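Local coordinates for Serine/threonine-protein kinase Tel1 (Chaetomium thermophilum, PDB 6SKY), which probably phosphorylates serine and threonine residues of other proteins with ATP, acting as a checkpoint kinase that senses DNA damage, at residues Q2533-K2538 and M2583-G2588; P2592-A2597 and K2604-V2609. One frame throughout, in Å; residues are numbered along the deposited sequence.

Contact 1: Q2533-K2538 and M2583-G2588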
loop_
_atom_site.group_PDB
_atom_site.type_symbol
_atom_site.label_atom_id
_atom_site.label_comp_id
_atom_site.label_asym_id
_atom_site.label_seq_id
_atom_site.Cartn_x
_atom_site.Cartn_y
_atom_site.Cartn_z
ATOM N N GLN A 2533 -54.513 -1.957 27.425
ATOM C CA GLN A 2533 -55.387 -3.096 27.675
ATOM C C GLN A 2533 -55.159 -4.202 26.659
ATOM O O GLN A 2533 -54.136 -4.219 25.970
ATOM C CB GLN A 2533 -56.852 -2.665 27.656
ATOM C CG GLN A 2533 -57.177 -1.574 28.653
ATOM C CD GLN A 2533 -56.781 -1.935 30.065
ATOM O OE1 GLN A 2533 -56.134 -1.153 30.758
ATOM N NE2 GLN A 2533 -57.173 -3.124 30.503
ATOM N N LYS A 2534 -56.089 -5.154 26.589
ATOM C CA LYS A 2534 -56.015 -6.237 25.609
ATOM C C LYS A 2534 -57.452 -6.637 25.272
ATOM O O LYS A 2534 -58.048 -7.478 25.944
ATOM C CB LYS A 2534 -55.208 -7.407 26.142
ATOM C CG LYS A 2534 -54.897 -8.454 25.106
ATOM C CD LYS A 2534 -54.038 -9.552 25.684
ATOM C CE LYS A 2534 -53.771 -10.631 24.653
ATOM N NZ LYS A 2534 -53.087 -11.808 25.252
ATOM N N VAL A 2535 -57.982 -6.045 24.208
ATOM C CA VAL A 2535 -59.409 -6.130 23.902
ATOM C C VAL A 2535 -59.671 -7.259 22.916
ATOM O O VAL A 2535 -58.938 -7.392 21.934
ATOM C CB VAL A 2535 -59.924 -4.803 23.333
ATOM C CG1 VAL A 2535 -61.429 -4.823 23.228
ATOM C CG2 VAL A 2535 -59.466 -3.659 24.193
ATOM N N PRO A 2536 -60.694 -8.089 23.118
ATOM C CA PRO A 2536 -61.066 -9.048 22.072
ATOM C C PRO A 2536 -61.683 -8.311 20.896
ATOM O O PRO A 2536 -62.568 -7.473 21.070
ATOM C CB PRO A 2536 -62.085 -9.952 22.770
ATOM C CG PRO A 2536 -62.681 -9.082 23.802
ATOM C CD PRO A 2536 -61.569 -8.202 24.295
ATOM N N ILE A 2537 -61.212 -8.620 19.693
ATOM C CA ILE A 2537 -61.659 -7.885 18.505
ATOM C C ILE A 2537 -62.913 -8.600 18.020
ATOM O O ILE A 2537 -62.925 -9.343 17.039
ATOM C CB ILE A 2537 -60.556 -7.784 17.439
ATOM C CG1 ILE A 2537 -61.091 -7.171 16.148
ATOM C CG2 ILE A 2537 -59.889 -9.131 17.187
ATOM C CD1 ILE A 2537 -60.103 -7.192 15.027
ATOM N N LYS A 2538 -63.999 -8.378 18.745
ATOM C CA LYS A 2538 -65.340 -8.655 18.252
ATOM C C LYS A 2538 -66.358 -7.661 18.776
ATOM O O LYS A 2538 -67.533 -7.770 18.419
ATOM C CB LYS A 2538 -65.774 -10.075 18.630
ATOM C CG LYS A 2538 -65.326 -11.137 17.657
ATOM C CD LYS A 2538 -65.876 -12.493 18.023
ATOM C CE LYS A 2538 -65.594 -13.498 16.927
ATOM N NZ LYS A 2538 -66.316 -14.776 17.154
ATOM N N MET A 2583 -56.571 -8.415 20.723
ATOM C CA MET A 2583 -55.569 -7.512 20.193
ATOM C C MET A 2583 -55.136 -6.568 21.298
ATOM O O MET A 2583 -55.966 -6.071 22.062
ATOM C CB MET A 2583 -56.094 -6.724 18.995
ATOM C CG MET A 2583 -57.193 -5.750 19.303
ATOM S SD MET A 2583 -57.738 -4.919 17.814
ATOM C CE MET A 2583 -58.980 -3.833 18.477
ATOM N N ALA A 2584 -53.830 -6.344 21.390
ATOM C CA ALA A 2584 -53.293 -5.408 22.355
ATOM C C ALA A 2584 -53.400 -3.987 21.823
ATOM O O ALA A 2584 -53.698 -3.753 20.653
ATOM C CB ALA A 2584 -51.846 -5.747 22.680
ATOM N N ILE A 2585 -53.152 -3.025 22.700
ATOM C CA ILE A 2585 -53.227 -1.613 22.350
ATOM C C ILE A 2585 -52.064 -0.894 23.010
ATOM O O ILE A 2585 -51.700 -1.202 24.149
ATOM C CB ILE A 2585 -54.576 -1.005 22.771
ATOM C CG1 ILE A 2585 -55.699 -1.654 21.969
ATOM C CG2 ILE A 2585 -54.583 0.482 22.550
ATOM C CD1 ILE A 2585 -57.052 -1.170 22.319
ATOM N N ALA A 2586 -51.467 0.048 22.290
ATOM C CA ALA A 2586 -50.343 0.820 22.793
ATOM C C ALA A 2586 -50.788 2.227 23.182
ATOM O O ALA A 2586 -51.909 2.654 22.906
ATOM C CB ALA A 2586 -49.225 0.874 21.752
ATOM N N SER A 2587 -49.878 2.955 23.828
ATOM C CA SER A 2587 -50.191 4.268 24.380
ATOM C C SER A 2587 -50.052 5.343 23.310
ATOM O O SER A 2587 -48.991 5.482 22.693
ATOM C CB SER A 2587 -49.278 4.576 25.563
ATOM O OG SER A 2587 -49.415 3.596 26.577
ATOM N N GLY A 2588 -51.117 6.108 23.106
ATOM C CA GLY A 2588 -51.097 7.182 22.132
ATOM C C GLY A 2588 -52.465 7.821 22.037
ATOM O O GLY A 2588 -53.332 7.601 22.884
#

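Contact 2: P2592-A2597 and K2604-V2609. With AGS (phosphothiophosphoric acid-adenylate ester), chain C.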
loop_
_atom_site.group_PDB
_atom_site.type_symbol
_atom_site.label_atom_id
_atom_site.label_comp_id
_atom_site.label_asym_id
_atom_site.label_seq_id
_atom_site.Cartn_x
_atom_site.Cartn_y
_atom_site.Cartn_z
ATOM N N PRO A 2592 -52.529 2.563 18.345
ATOM C CA PRO A 2592 -51.989 1.519 17.466
ATOM C C PRO A 2592 -52.300 0.152 18.050
ATOM O O PRO A 2592 -51.942 -0.139 19.189
ATOM C CB PRO A 2592 -50.485 1.807 17.457
ATOM C CG PRO A 2592 -50.234 2.494 18.723
ATOM C CD PRO A 2592 -51.470 3.259 19.089
ATOM N N LYS A 2593 -52.978 -0.680 17.277
ATOM C CA LYS A 2593 -53.406 -1.980 17.763
ATOM C C LYS A 2593 -52.510 -3.074 17.211
ATOM O O LYS A 2593 -52.104 -3.037 16.050
ATOM C CB LYS A 2593 -54.863 -2.246 17.394
ATOM C CG LYS A 2593 -55.296 -1.664 16.086
ATOM C CD LYS A 2593 -56.799 -1.568 16.024
ATOM C CE LYS A 2593 -57.317 -0.520 16.972
ATOM N NZ LYS A 2593 -57.009 0.845 16.496
ATOM N N ILE A 2594 -52.205 -4.049 18.052
ATOM C CA ILE A 2594 -51.286 -5.122 17.710
ATOM C C ILE A 2594 -52.118 -6.376 17.496
ATOM O O ILE A 2594 -52.527 -7.040 18.450
ATOM C CB ILE A 2594 -50.216 -5.331 18.786
ATOM C CG1 ILE A 2594 -49.362 -4.082 18.948
ATOM C CG2 ILE A 2594 -49.314 -6.468 18.408
ATOM C CD1 ILE A 2594 -49.806 -3.166 20.037
ATOM N N LEU A 2595 -52.363 -6.709 16.243
ATOM C CA LEU A 2595 -53.079 -7.920 15.889
ATOM C C LEU A 2595 -52.118 -9.088 15.793
ATOM O O LEU A 2595 -50.920 -8.917 15.595
ATOM C CB LEU A 2595 -53.797 -7.755 14.558
ATOM C CG LEU A 2595 -55.206 -7.188 14.522
ATOM C CD1 LEU A 2595 -55.282 -5.849 15.202
ATOM C CD2 LEU A 2595 -55.612 -7.066 13.086
ATOM N N THR A 2596 -52.660 -10.289 15.927
ATOM C CA THR A 2596 -51.907 -11.513 15.705
ATOM C C THR A 2596 -52.669 -12.366 14.710
ATOM O O THR A 2596 -53.888 -12.497 14.806
ATOM C CB THR A 2596 -51.693 -12.294 17.001
ATOM O OG1 THR A 2596 -51.230 -11.410 18.024
ATOM C CG2 THR A 2596 -50.664 -13.381 16.798
ATOM N N ALA A 2597 -51.959 -12.930 13.747
ATOM C CA ALA A 2597 -52.561 -13.779 12.738
ATOM C C ALA A 2597 -51.896 -15.140 12.791
ATOM O O ALA A 2597 -50.668 -15.232 12.769
ATOM C CB ALA A 2597 -52.417 -13.170 11.346
ATOM N N LYS A 2604 -47.206 -17.562 14.102
ATOM C CA LYS A 2604 -47.893 -16.358 14.536
ATOM C C LYS A 2604 -47.205 -15.138 13.945
ATOM O O LYS A 2604 -46.022 -14.904 14.203
ATOM C CB LYS A 2604 -47.923 -16.272 16.057
ATOM C CG LYS A 2604 -48.593 -17.450 16.716
ATOM C CD LYS A 2604 -48.786 -17.197 18.192
ATOM C CE LYS A 2604 -49.523 -18.336 18.857
ATOM N NZ LYS A 2604 -49.848 -18.010 20.269
ATOM N N TYR A 2605 -47.944 -14.370 13.157
ATOM C CA TYR A 2605 -47.463 -13.137 12.555
ATOM C C TYR A 2605 -48.163 -11.988 13.251
ATOM O O TYR A 2605 -49.365 -11.794 13.071
ATOM C CB TYR A 2605 -47.750 -13.112 11.061
ATOM C CG TYR A 2605 -47.275 -14.324 10.313
ATOM C CD1 TYR A 2605 -45.971 -14.424 9.880
ATOM C CD2 TYR A 2605 -48.136 -15.359 10.022
ATOM C CE1 TYR A 2605 -45.536 -15.522 9.193
ATOM C CE2 TYR A 2605 -47.711 -16.459 9.333
ATOM C CZ TYR A 2605 -46.409 -16.536 8.923
ATOM O OH TYR A 2605 -45.971 -17.636 8.236
ATOM N N LYS A 2606 -47.432 -11.238 14.054
ATOM C CA LYS A 2606 -48.020 -10.077 14.693
ATOM C C LYS A 2606 -47.856 -8.853 13.806
ATOM O O LYS A 2606 -46.992 -8.798 12.932
ATOM C CB LYS A 2606 -47.388 -9.840 16.056
ATOM C CG LYS A 2606 -47.388 -11.057 16.934
ATOM C CD LYS A 2606 -46.912 -10.713 18.316
ATOM C CE LYS A 2606 -47.771 -9.627 18.919
ATOM N NZ LYS A 2606 -47.343 -9.269 20.297
ATOM N N GLN A 2607 -48.718 -7.870 14.029
ATOM C CA GLN A 2607 -48.787 -6.701 13.169
ATOM C C GLN A 2607 -49.203 -5.497 13.987
ATOM O O GLN A 2607 -50.112 -5.591 14.807
ATOM C CB GLN A 2607 -49.798 -6.894 12.041
ATOM C CG GLN A 2607 -49.507 -8.041 11.135
ATOM C CD GLN A 2607 -50.732 -8.544 10.466
ATOM O OE1 GLN A 2607 -51.820 -8.048 10.708
ATOM N NE2 GLN A 2607 -50.574 -9.534 9.614
ATOM N N LEU A 2608 -48.550 -4.372 13.757
ATOM C CA LEU A 2608 -49.078 -3.091 14.187
ATOM C C LEU A 2608 -49.959 -2.568 13.071
ATOM O O LEU A 2608 -49.510 -2.462 11.927
ATOM C CB LEU A 2608 -47.976 -2.082 14.484
ATOM C CG LEU A 2608 -47.028 -2.251 15.653
ATOM C CD1 LEU A 2608 -45.718 -2.740 15.152
ATOM C CD2 LEU A 2608 -46.851 -0.925 16.331
ATOM N N VAL A 2609 -51.203 -2.259 13.391
ATOM C CA VAL A 2609 -52.105 -1.596 12.466
ATOM C C VAL A 2609 -52.084 -0.130 12.865
ATOM O O VAL A 2609 -52.756 0.278 13.810
ATOM C CB VAL A 2609 -53.511 -2.193 12.510
ATOM C CG1 VAL A 2609 -54.349 -1.605 11.421
ATOM C CG2 VAL A 2609 -53.446 -3.685 12.350
HETATM P PG AGS C . -43.180 7.763 20.514
HETATM S S1G AGS C . -41.438 7.970 21.364
HETATM O O2G AGS C . -43.028 7.753 18.970
HETATM O O3G AGS C . -44.105 8.939 20.928
HETATM P PB AGS C . -43.337 5.078 20.358
HETATM O O1B AGS C . -41.924 5.193 19.954
HETATM O O2B AGS C . -43.624 4.043 21.443
HETATM O O3B AGS C . -43.855 6.437 20.947
HETATM P PA AGS C . -45.080 3.380 19.100
HETATM O O1A AGS C . -46.453 3.679 19.519
HETATM O O2A AGS C . -44.955 2.774 17.704
HETATM O O3A AGS C . -44.190 4.681 19.097
HETATM O "O5'" AGS C . -44.469 2.426 20.182
HETATM C "C5'" AGS C . -45.041 1.123 20.349
HETATM C "C4'" AGS C . -44.121 0.267 21.175
HETATM O "O4'" AGS C . -43.803 -0.931 20.442
HETATM C "C3'" AGS C . -42.780 0.895 21.531
HETATM O "O3'" AGS C . -42.307 0.414 22.782
HETATM C "C2'" AGS C . -41.883 0.460 20.376
HETATM O "O2'" AGS C . -40.536 0.317 20.801
HETATM C "C1'" AGS C . -42.459 -0.906 20.004
HETATM N N9 AGS C . -42.444 -1.167 18.573
HETATM C C8 AGS C . -42.682 -0.271 17.570
HETATM N N7 AGS C . -42.607 -0.782 16.368
HETATM C C5 AGS C . -42.303 -2.112 16.598
HETATM C C6 AGS C . -42.085 -3.197 15.731
HETATM N N6 AGS C . -42.149 -3.108 14.402
HETATM N N1 AGS C . -41.799 -4.391 16.283
HETATM C C2 AGS C . -41.735 -4.486 17.612
HETATM N N3 AGS C . -41.919 -3.536 18.529
HETATM C C4 AGS C . -42.199 -2.364 17.952
#

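Contact 1: Q2533-K2538 and M2583-G2588
Val-2535 and Met-2583 form the antiparallel hydrogen-bonded pair at the centre of this short strand pairing: Val-2535 N donates to Met-2583 O (2.9 Å), and Met-2583 N returns a bond to Val-2535 O (2.8 Å). The tight part lies on the face that carries these two side chains. In Met-2583, chi1 (67°) sets CG between the backbone N and carbonyl carbon, 3.6 Å from Val-2535 O, and the extended chain carries SD on to 4.0 Å from Ile-2537 CB. A long, unbranched apolar chain suits this buried place. Val-2535 CG2, beside its backbone N, meets Ile-2585 CD1 at a slant (3.9 Å). The other face is looser. There Lys-2534 and Ala-2584 are a non-hydrogen-bonded pair with CA atoms 4.3 Å apart; alanine adds little bulk, while the extended lysine leads its charge away, NZ making a long, weak ion pair with Glu-2582 OE1, as suits an exposed edge. Just before the strand, exposed Gln-2533 leads its amide away from the other strand. Strand 2534-2536 edges the N-lobe sheet of the PI3/PI4-kinase-type catalytic domain. Tyr-2529 covers Met-2583 and Ile-2585, Phe-2546 of helix 2541-2552 packs on Ile-2537, and strand 2593-2599 continues the sheet.

Contact 2: P2592-A2597 and K2604-V2609
Lys-2593 to Ala-2597 and Tyr-2605 to Val-2609 pair as the two arms of an antiparallel beta hairpin in the N-lobe of the kinase domain, with the nucleotide bound against it. Five backbone hydrogen bonds hold it: Leu-2595 and Gln-2607 exchange two, Ala-2597 and Tyr-2605 two more, and Val-2609 N gives a nearly straight one to Lys-2593 O (2.9 Å, 176° at the hydrogen). CA-H...O contacts fill in between, such as Ile-2594 CA to Gln-2607 O at 3.2 Å.

Apolar packing differs by face. On the face of Leu-2595 and Val-2609, both methyls of Leu-2595 reach Val-2609 CG2, CD1 at 4.0 Å. On the face of Ile-2594, Thr-2596 and Lys-2606, Lys-2606 uses its aliphatic stem: the chain bends at chi3 (57°), bringing CE to 3.6 Å from Ile-2594 CG2 while CG runs alongside Thr-2596. With an alanine here that stem would be gone, a gap would probably open beside Ile-2594 CG2, and the Thr-2596 side chain would probably keep only its touch with Lys-2604 CB across the hairpin.

Two buried polar ends find partners outside the hairpin: Lys-2593 NZ bonds Ala-2591 O, with a cation-pi contact to Tyr-2529, and Gln-2607 OE1 bonds Tyr-2517 OH. Toward the nucleotide, Leu-2608 CD1 lies 3.7 Å from N6 of the bound ATP analogue, an apolar wall for its adenine. Helix 2507-2522 backs Leu-2595 and Val-2609; strands 2576-2585 and 2658-2662 flank the hairpin.

In the fold
Both contacts belong to one antiparallel sheet, in which strands 2576-2585 and 2593-2599 are neighbours. Ala-2584 O and Ile-2594 N (3.0 Å) are probably hydrogen-bonded, and Met-2583 SD packs on Leu-2595 CD1, so one apolar layer runs from contact 1 into contact 2. The turn joining them, 2586-2592, probably corresponds to the phosphate-binding loop of related kinases. Contact 1 closes the sheet's edge, with few bonds and lysine and glutamine in solvent, away from the nucleotide and metal sites. Contact 2 is interior to the sheet and more extensive; Lys-2593 and Gln-2607 are buried there, whereas Lys-2604 and Lys-2606 lie nearer the surface, and Leu-2608 lines the nucleotide pocket.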